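Long-range contact in DUF1881 domain-containing protein (Neurospora crassa, PDB 5Z6D), which is an abundant protein of fungal fruiting bodies with unestablished function, pairing a βγ-crystallin domain with an Ig-like domain whose contacts leave the crystallin calcium site inoperative: residues A92-K106 with L122-M136. The protein carries 1 engineered substitution. Residues are numbered along the deposited sequence; the frame is centred on the assembly and turned at random.
Sequences AISFLFKDATGGADK and LYSNDGDEYGLVGIM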
ATOM      1  N   ALA A  92       3.060   2.004  -5.827  1.00 17.30           N
ATOM      2  CA  ALA A  92       2.355   1.716  -4.588  1.00 17.39           C
ATOM      3  C   ALA A  92       2.879   2.648  -3.512  1.00 14.76           C
ATOM      4  O   ALA A  92       4.065   2.659  -3.202  1.00 20.68           O
ATOM      5  CB  ALA A  92       2.534   0.265  -4.181  1.00 22.17           C
ATOM      6  N   ILE A  93       1.977   3.450  -2.955  1.00 15.09           N
ATOM      7  CA  ILE A  93       2.311   4.336  -1.858  1.00 16.18           C
ATOM      8  C   ILE A  93       2.085   3.583  -0.560  1.00 16.40           C
ATOM      9  O   ILE A  93       0.967   3.083  -0.311  1.00 19.29           O
ATOM     10  CB  ILE A  93       1.461   5.627  -1.854  1.00 18.27           C
ATOM     11  CG1 ILE A  93       1.500   6.319  -3.219  1.00 19.09           C
ATOM     12  CG2 ILE A  93       1.951   6.593  -0.774  1.00 21.98           C
ATOM     13  CD1 ILE A  93       0.540   7.516  -3.305  1.00 22.14           C
ATOM     14  N   SER A  94       3.141   3.526   0.257  1.00 15.99           N
ATOM     15  CA  SER A  94       3.102   2.774   1.508  1.00 15.91           C
ATOM     16  C   SER A  94       3.697   3.537   2.692  1.00 19.74           C
ATOM     17  O   SER A  94       4.651   4.295   2.535  1.00 17.34           O
ATOM     18  CB  SER A  94       3.821   1.433   1.345  1.00 19.84           C
ATOM     19  OG  SER A  94       5.194   1.623   1.049  1.00 22.59           O
ATOM     20  N   PHE A  95       3.100   3.336   3.864  1.00 17.70           N
ATOM     21  CA  PHE A  95       3.535   3.940   5.131  1.00 15.85           C
ATOM     22  C   PHE A  95       3.939   2.886   6.154  1.00 16.84           C
ATOM     23  O   PHE A  95       3.316   1.813   6.217  1.00 18.02           O
ATOM     24  CB  PHE A  95       2.409   4.743   5.786  1.00 14.26           C
ATOM     25  CG  PHE A  95       2.153   6.095   5.206  1.00 16.55           C
ATOM     26  CD1 PHE A  95       3.005   6.685   4.294  1.00 18.82           C
ATOM     27  CD2 PHE A  95       1.051   6.821   5.673  1.00 16.03           C
ATOM     28  CE1 PHE A  95       2.735   7.948   3.799  1.00 20.28           C
ATOM     29  CE2 PHE A  95       0.772   8.079   5.182  1.00 23.06           C
ATOM     30  CZ  PHE A  95       1.611   8.655   4.257  1.00 19.39           C
ATOM     31  N   LEU A  96       4.930   3.209   6.986  1.00 16.01           N
ATOM     32  CA  LEU A  96       5.205   2.457   8.212  1.00 18.01           C
ATOM     33  C   LEU A  96       5.174   3.444   9.387  1.00 18.64           C
ATOM     34  O   LEU A  96       5.863   4.467   9.356  1.00 22.62           O
ATOM     35  CB  LEU A  96       6.554   1.736   8.124  1.00 23.12           C
ATOM     36  CG  LEU A  96       6.898   0.758   9.253  1.00 25.00           C
ATOM     37  CD1 LEU A  96       5.953  -0.424   9.221  1.00 27.78           C
ATOM     38  CD2 LEU A  96       8.338   0.302   9.123  1.00 31.59           C
ATOM     39  N   PHE A  97       4.382   3.133  10.414  1.00 17.58           N
ATOM     40  CA  PHE A  97       4.123   4.072  11.507  1.00 18.02           C
ATOM     41  C   PHE A  97       4.975   3.770  12.734  1.00 19.69           C
ATOM     42  O   PHE A  97       4.883   2.684  13.315  1.00 19.52           O
ATOM     43  CB  PHE A  97       2.639   4.050  11.872  1.00 17.80           C
ATOM     44  CG  PHE A  97       2.240   5.069  12.916  1.00 17.72           C
ATOM     45  CD1 PHE A  97       2.768   6.350  12.902  1.00 17.13           C
ATOM     46  CD2 PHE A  97       1.302   4.749  13.898  1.00 16.04           C
ATOM     47  CE1 PHE A  97       2.379   7.301  13.861  1.00 16.82           C
ATOM     48  CE2 PHE A  97       0.915   5.697  14.867  1.00 16.78           C
ATOM     49  CZ  PHE A  97       1.450   6.977  14.836  1.00 18.20           C
ATOM     50  N   LYS A  98       5.797   4.746  13.111  1.00 19.19           N
ATOM     51  CA  LYS A  98       6.694   4.618  14.252  1.00 19.36           C
ATOM     52  C   LYS A  98       6.372   5.660  15.293  1.00 18.91           C
ATOM     53  O   LYS A  98       5.704   6.663  15.013  1.00 22.58           O
ATOM     54  CB  LYS A  98       8.164   4.746  13.826  1.00 20.68           C
ATOM     55  CG  LYS A  98       8.632   3.656  12.858  1.00 23.42           C
ATOM     56  CD  LYS A  98       8.411   2.268  13.426  1.00 26.98           C
ATOM     57  CE  LYS A  98       8.996   1.188  12.517  1.00 32.61           C
ATOM     58  NZ  LYS A  98       8.551  -0.171  12.945  1.00 36.64           N
ATOM     59  N   ASP A  99       6.852   5.408  16.503  1.00 22.81           N
ATOM     60  CA  ASP A  99       6.620   6.273  17.640  1.00 21.95           C
ATOM     61  C   ASP A  99       7.938   6.497  18.367  1.00 24.13           C
ATOM     62  O   ASP A  99       8.561   5.547  18.841  1.00 26.47           O
ATOM     63  CB  ASP A  99       5.593   5.652  18.581  1.00 23.85           C
ATOM     64  CG  ASP A  99       5.560   6.337  19.933  1.00 26.84           C
ATOM     65  OD1 ASP A  99       5.764   7.569  19.977  1.00 33.13           O
ATOM     66  OD2 ASP A  99       5.338   5.642  20.946  1.00 26.98           O
ATOM     67  N   ALA A 100       8.360   7.751  18.445  1.00 22.58           N
ATOM     68  CA  ALA A 100       9.626   8.088  19.088  1.00 27.91           C
ATOM     69  C   ALA A 100       9.425   8.643  20.493  1.00 31.81           C
ATOM     70  O   ALA A 100      10.391   9.068  21.130  1.00 34.55           O
ATOM     71  CB  ALA A 100      10.392   9.089  18.234  1.00 25.11           C
ATOM     72  N   THR A 101       8.182   8.631  20.974  1.00 26.77           N
ATOM     73  CA  THR A 101       7.854   9.261  22.256  1.00 29.59           C
ATOM     74  C   THR A 101       7.865   8.313  23.457  1.00 29.56           C
ATOM     75  O   THR A 101       7.495   8.712  24.572  1.00 31.45           O
ATOM     76  CB  THR A 101       6.465   9.937  22.208  1.00 28.78           C
ATOM     77  OG1 THR A 101       5.444   8.936  22.112  1.00 31.28           O
ATOM     78  CG2 THR A 101       6.373  10.893  21.022  1.00 26.79           C
ATOM     79  N   GLY A 102       8.267   7.067  23.242  1.00 30.17           N
ATOM     80  CA  GLY A 102       8.430   6.124  24.337  1.00 28.08           C
ATOM     81  C   GLY A 102       7.228   5.252  24.653  1.00 23.20           C
ATOM     82  O   GLY A 102       7.177   4.630  25.708  1.00 26.80           O
ATOM     83  N   GLY A 103       6.270   5.186  23.734  1.00 27.39           N
ATOM     84  CA  GLY A 103       5.065   4.412  23.960  1.00 25.14           C
ATOM     85  C   GLY A 103       5.237   2.915  23.775  1.00 30.18           C
ATOM     86  O   GLY A 103       6.241   2.449  23.224  1.00 31.38           O
ATOM     87  N   ALA A 104       4.244   2.164  24.247  1.00 25.59           N
ATOM     88  CA  ALA A 104       4.195   0.719  24.050  1.00 30.16           C
ATOM     89  C   ALA A 104       3.900   0.395  22.594  1.00 28.17           C
ATOM     90  O   ALA A 104       3.402   1.240  21.850  1.00 27.49           O
ATOM     91  CB  ALA A 104       3.137   0.091  24.959  1.00 27.10           C
ATOM     92  N   ASP A 105       4.216  -0.828  22.183  1.00 28.85           N
ATOM     93  CA  ASP A 105       3.808  -1.292  20.866  1.00 29.26           C
ATOM     94  C   ASP A 105       2.308  -1.133  20.688  1.00 24.21           C
ATOM     95  O   ASP A 105       1.530  -1.508  21.568  1.00 26.69           O
ATOM     96  CB  ASP A 105       4.201  -2.750  20.662  1.00 30.68           C
ATOM     97  CG  ASP A 105       5.663  -2.911  20.381  1.00 39.69           C
ATOM     98  OD1 ASP A 105       6.403  -1.909  20.515  1.00 34.26           O
ATOM     99  OD2 ASP A 105       6.066  -4.037  20.022  1.00 38.65           O
ATOM    100  N   LYS A 106       1.930  -0.558  19.551  1.00 24.81           N
ATOM    101  CA  LYS A 106       0.539  -0.342  19.162  1.00 23.49           C
ATOM    102  C   LYS A 106      -0.179   0.639  20.081  1.00 23.10           C
ATOM    103  O   LYS A 106      -1.400   0.679  20.091  1.00 24.02           O
ATOM    104  CB  LYS A 106      -0.246  -1.664  19.116  1.00 22.91           C
ATOM    105  CG  LYS A 106       0.435  -2.762  18.294  1.00 33.45           C
ATOM    106  CD  LYS A 106      -0.467  -3.976  18.090  1.00 37.09           C
ATOM    107  CE  LYS A 106      -1.625  -3.652  17.165  1.00 43.58           C
ATOM    108  NZ  LYS A 106      -2.360  -4.878  16.750  1.00 49.94           N
ATOM    109  N   LEU A 122      -2.823   1.819  10.778  1.00 16.33           N
ATOM    110  CA  LEU A 122      -1.451   1.452  11.107  1.00 18.44           C
ATOM    111  C   LEU A 122      -1.216   1.622  12.592  1.00 20.11           C
ATOM    112  O   LEU A 122      -1.679   2.590  13.172  1.00 20.50           O
ATOM    113  CB  LEU A 122      -0.461   2.311  10.336  1.00 21.54           C
ATOM    114  CG  LEU A 122      -0.583   2.236   8.817  1.00 25.26           C
ATOM    115  CD1 LEU A 122       0.444   3.126   8.168  1.00 31.04           C
ATOM    116  CD2 LEU A 122      -0.406   0.797   8.376  1.00 32.56           C
ATOM    117  N   TYR A 123      -0.501   0.692  13.206  1.00 18.49           N
ATOM    118  CA  TYR A 123      -0.181   0.806  14.621  1.00 19.56           C
ATOM    119  C   TYR A 123       1.296   1.063  14.823  1.00 22.51           C
ATOM    120  O   TYR A 123       2.142   0.598  14.036  1.00 21.74           O
ATOM    121  CB  TYR A 123      -0.630  -0.448  15.380  1.00 20.80           C
ATOM    122  CG  TYR A 123      -2.124  -0.592  15.354  1.00 22.77           C
ATOM    123  CD1 TYR A 123      -2.916   0.016  16.324  1.00 23.32           C
ATOM    124  CD2 TYR A 123      -2.753  -1.283  14.329  1.00 24.69           C
ATOM    125  CE1 TYR A 123      -4.303  -0.086  16.281  1.00 23.93           C
ATOM    126  CE2 TYR A 123      -4.131  -1.402  14.284  1.00 26.20           C
ATOM    127  CZ  TYR A 123      -4.900  -0.802  15.260  1.00 23.41           C
ATOM    128  OH  TYR A 123      -6.269  -0.920  15.200  1.00 29.60           O
ATOM    129  N   SER A 124       1.612   1.814  15.875  1.00 17.77           N
ATOM    130  CA  SER A 124       2.980   2.270  16.075  1.00 19.10           C
ATOM    131  C   SER A 124       3.896   1.138  16.538  1.00 20.48           C
ATOM    132  O   SER A 124       3.521   0.314  17.383  1.00 21.55           O
ATOM    133  CB  SER A 124       3.011   3.438  17.078  1.00 20.53           C
ATOM    134  OG  SER A 124       2.375   3.113  18.304  1.00 19.31           O
ATOM    135  N   ASN A 125       5.105   1.128  15.987  1.00 20.81           N
ATOM    136  CA  ASN A 125       6.143   0.197  16.424  1.00 23.07           C
ATOM    137  C   ASN A 125       5.619  -1.238  16.456  1.00 26.02           C
ATOM    138  O   ASN A 125       5.830  -1.968  17.428  1.00 31.28           O
ATOM    139  CB  ASN A 125       6.666   0.605  17.799  1.00 24.47           C
ATOM    140  CG  ASN A 125       7.263   2.005  17.811  1.00 20.89           C
ATOM    141  OD1 ASN A 125       7.542   2.586  16.764  1.00 23.11           O
ATOM    142  ND2 ASN A 125       7.465   2.554  19.011  1.00 25.37           N
ATOM    143  N   ASP A 126       4.919  -1.615  15.390  1.00 25.94           N
ATOM    144  CA  ASP A 126       4.151  -2.857  15.336  1.00 26.73           C
ATOM    145  C   ASP A 126       4.804  -3.859  14.381  1.00 34.19           C
ATOM    146  O   ASP A 126       4.157  -4.759  13.846  1.00 44.37           O
ATOM    147  CB  ASP A 126       2.707  -2.546  14.912  1.00 30.12           C
ATOM    148  CG  ASP A 126       1.782  -3.751  14.997  1.00 45.96           C
ATOM    149  OD1 ASP A 126       2.072  -4.684  15.780  1.00 49.28           O
ATOM    150  OD2 ASP A 126       0.761  -3.759  14.270  1.00 45.58           O
ATOM    151  N   GLY A 127       6.101  -3.701  14.177  1.00 33.08           N
ATOM    152  CA  GLY A 127       6.826  -4.589  13.292  1.00 36.82           C
ATOM    153  C   GLY A 127       7.280  -3.854  12.054  1.00 39.96           C
ATOM    154  O   GLY A 127       7.432  -2.628  12.075  1.00 37.82           O
ATOM    155  N   ASP A 128       7.475  -4.595  10.968  1.00 33.06           N
ATOM    156  CA  ASP A 128       8.109  -4.038   9.784  1.00 36.25           C
ATOM    157  C   ASP A 128       7.231  -4.028   8.541  1.00 27.23           C
ATOM    158  O   ASP A 128       7.687  -3.618   7.476  1.00 34.83           O
ATOM    159  CB  ASP A 128       9.396  -4.809   9.480  1.00 48.09           C
ATOM    160  CG  ASP A 128      10.338  -4.861  10.669  1.00 62.73           C
ATOM    161  OD1 ASP A 128      10.418  -3.861  11.419  1.00 63.98           O
ATOM    162  OD2 ASP A 128      10.996  -5.907  10.853  1.00 70.62           O
ATOM    163  N   GLU A 129       5.986  -4.487   8.647  1.00 28.76           N
ATOM    164  CA  GLU A 129       5.135  -4.547   7.462  1.00 29.10           C
ATOM    165  C   GLU A 129       4.560  -3.176   7.139  1.00 28.95           C
ATOM    166  O   GLU A 129       3.863  -2.579   7.962  1.00 31.15           O
ATOM    167  CB  GLU A 129       3.998  -5.552   7.634  1.00 35.30           C
ATOM    168  CG  GLU A 129       4.450  -6.999   7.573  1.00 52.13           C
ATOM    169  CD  GLU A 129       3.293  -7.959   7.394  1.00 64.25           C
ATOM    170  OE1 GLU A 129       2.728  -8.406   8.416  1.00 69.75           O
ATOM    171  OE2 GLU A 129       2.950  -8.265   6.231  1.00 68.76           O
ATOM    172  N   TYR A 130       4.869  -2.675   5.944  1.00 26.73           N
ATOM    173  CA  TYR A 130       4.287  -1.423   5.476  1.00 20.97           C
ATOM    174  C   TYR A 130       2.818  -1.611   5.142  1.00 21.21           C
ATOM    175  O   TYR A 130       2.370  -2.720   4.843  1.00 26.54           O
ATOM    176  CB  TYR A 130       5.034  -0.894   4.247  1.00 18.94           C
ATOM    177  CG  TYR A 130       6.283  -0.096   4.558  1.00 22.10           C
ATOM    178  CD1 TYR A 130       6.331   1.264   4.302  1.00 17.70           C
ATOM    179  CD2 TYR A 130       7.422  -0.705   5.084  1.00 23.22           C
ATOM    180  CE1 TYR A 130       7.461   1.997   4.563  1.00 20.09           C
ATOM    181  CE2 TYR A 130       8.562   0.028   5.358  1.00 23.27           C
ATOM    182  CZ  TYR A 130       8.572   1.382   5.095  1.00 24.22           C
ATOM    183  OH  TYR A 130       9.685   2.150   5.355  1.00 27.77           O
ATOM    184  N   GLY A 131       2.060  -0.522   5.198  1.00 18.97           N
ATOM    185  CA  GLY A 131       0.691  -0.552   4.755  1.00 18.94           C
ATOM    186  C   GLY A 131       0.504   0.228   3.469  1.00 18.92           C
ATOM    187  O   GLY A 131       1.015   1.334   3.325  1.00 17.55           O
ATOM    188  N   LEU A 132      -0.256  -0.352   2.551  1.00 16.79           N
ATOM    189  CA  LEU A 132      -0.569   0.276   1.285  1.00 16.42           C
ATOM    190  C   LEU A 132      -1.605   1.371   1.516  1.00 18.91           C
ATOM    191  O   LEU A 132      -2.713   1.084   1.972  1.00 19.72           O
ATOM    192  CB  LEU A 132      -1.090  -0.770   0.296  1.00 16.12           C
ATOM    193  CG  LEU A 132      -1.527  -0.237  -1.066  1.00 16.17           C
ATOM    194  CD1 LEU A 132      -0.320   0.192  -1.901  1.00 17.29           C
ATOM    195  CD2 LEU A 132      -2.393  -1.258  -1.802  1.00 18.32           C
ATOM    196  N   VAL A 133      -1.248   2.622   1.222  1.00 16.57           N
ATOM    197  CA  VAL A 133      -2.151   3.741   1.493  1.00 14.20           C
ATOM    198  C   VAL A 133      -2.500   4.526   0.227  1.00 17.93           C
ATOM    199  O   VAL A 133      -3.227   5.538   0.279  1.00 19.50           O
ATOM    200  CB  VAL A 133      -1.564   4.711   2.562  1.00 16.03           C
ATOM    201  CG1 VAL A 133      -1.396   4.005   3.920  1.00 17.08           C
ATOM    202  CG2 VAL A 133      -0.241   5.309   2.101  1.00 16.64           C
ATOM    203  N   GLY A 134      -2.015   4.070  -0.924  1.00 17.94           N
ATOM    204  CA  GLY A 134      -2.468   4.687  -2.164  1.00 16.79           C
ATOM    205  C   GLY A 134      -1.814   4.069  -3.383  1.00 16.13           C
ATOM    206  O   GLY A 134      -0.844   3.320  -3.243  1.00 17.48           O
ATOM    207  N   ILE A 135      -2.349   4.348  -4.568  1.00 17.24           N
ATOM    208  CA  ILE A 135      -1.715   3.920  -5.815  1.00 15.69           C
ATOM    209  C   ILE A 135      -1.666   5.134  -6.721  1.00 19.25           C
ATOM    210  O   ILE A 135      -2.691   5.774  -6.945  1.00 23.15           O
ATOM    211  CB  ILE A 135      -2.495   2.777  -6.495  1.00 15.95           C
ATOM    212  CG1 ILE A 135      -2.515   1.538  -5.590  1.00 17.50           C
ATOM    213  CG2 ILE A 135      -1.882   2.428  -7.854  1.00 19.51           C
ATOM    214  CD1 ILE A 135      -3.356   0.365  -6.109  1.00 16.70           C
ATOM    215  N   MET A 136      -0.485   5.474  -7.218  1.00 17.56           N
ATOM    216  CA  MET A 136      -0.356   6.666  -8.052  1.00 20.27           C
ATOM    217  C   MET A 136       0.383   6.366  -9.329  1.00 20.26           C
ATOM    218  O   MET A 136       1.556   6.015  -9.293  1.00 22.99           O
ATOM    219  CB  MET A 136       0.369   7.780  -7.311  1.00 23.50           C
ATOM    220  CG  MET A 136       0.507   9.042  -8.164  1.00 27.41           C
ATOM    221  SD  MET A 136       1.180  10.461  -7.281  1.00 28.48           S
ATOM    222  CE  MET A 136      -0.129  10.801  -6.097  1.00 26.24           C
TER
HETATM  223  O   HOH W   1       2.925   0.663  11.196  1.00 26.58           O
HETATM  224  O   HOH W   2       5.555  -0.148  12.898  1.00 29.45           O
HETATM  225  O   HOH W   3       4.362   3.174  20.218  1.00 25.30           O
HETATM  226  O   HOH W   4       7.162   0.733  21.215  1.00 26.78           O
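Ile93 and Phe95 pair with Gly134 and Gly131 as antiparallel hydrogen-bonded partners, Phe95 N to Gly131 O (2.9 Å) and Gly131 N to Phe95 O (2.8 Å) closing one ring of bonds. Between the two pairs lies a classic beta bulge: Val133 and Gly134 both face Ile93, whose O takes a strong bond from Val133 N (2.7 Å) and a weak one from Gly134 N. The bulge also sets Val133 CG2 squarely over one face of the Phe95 ring, 4.0 Å from its centroid, while Leu122 CD1 lies near the ring plane, against Phe95 CB (3.5 Å). On the other side of the sheet the strand places Leu96 CB over the centre of the Tyr130 ring, a CH-pi contact; CG anti to the backbone N (chi1 -172°) carries CD2 to Tyr130 CE2 and CD1 to Glu129 O.

Beyond Leu96 the direct strand pairing stops; one backbone bond, Asn125 N to Phe97 O, is joined by side chains and waters. The Asn125 amide bonds both backbone N and O of Asp99: ND2 reaches Asp99 O on a lone pair (3.2 Å), and OD1 accepts Asp99 N from above the amide plane. Lys98, bent at chi2 (-56°), curls back so that NZ bonds Gly127 O (2.8 Å); a water joins the same ammonium to Phe97 O and Asp126 N. Asp99 in turn organises its own loop: OD1 accepts Thr101 N, an Asx turn, and also Thr101 OG1. Lys106 N holds Ser124 O at 2.8 Å, and the Lys106 ammonium sits over one Tyr123 ring face as a cation-pi partner.

Phe97 packs on Tyr108 and Leu110 of strand 108-112 in the facing sheet of the Ig-like sandwich. The face carrying Ala92, Leu132 and Ile135 turns toward strand 50-55 of the crystallin domain. Strand 91-99 runs between 131-136, at the sheet's edge, and its parallel neighbour 195-200.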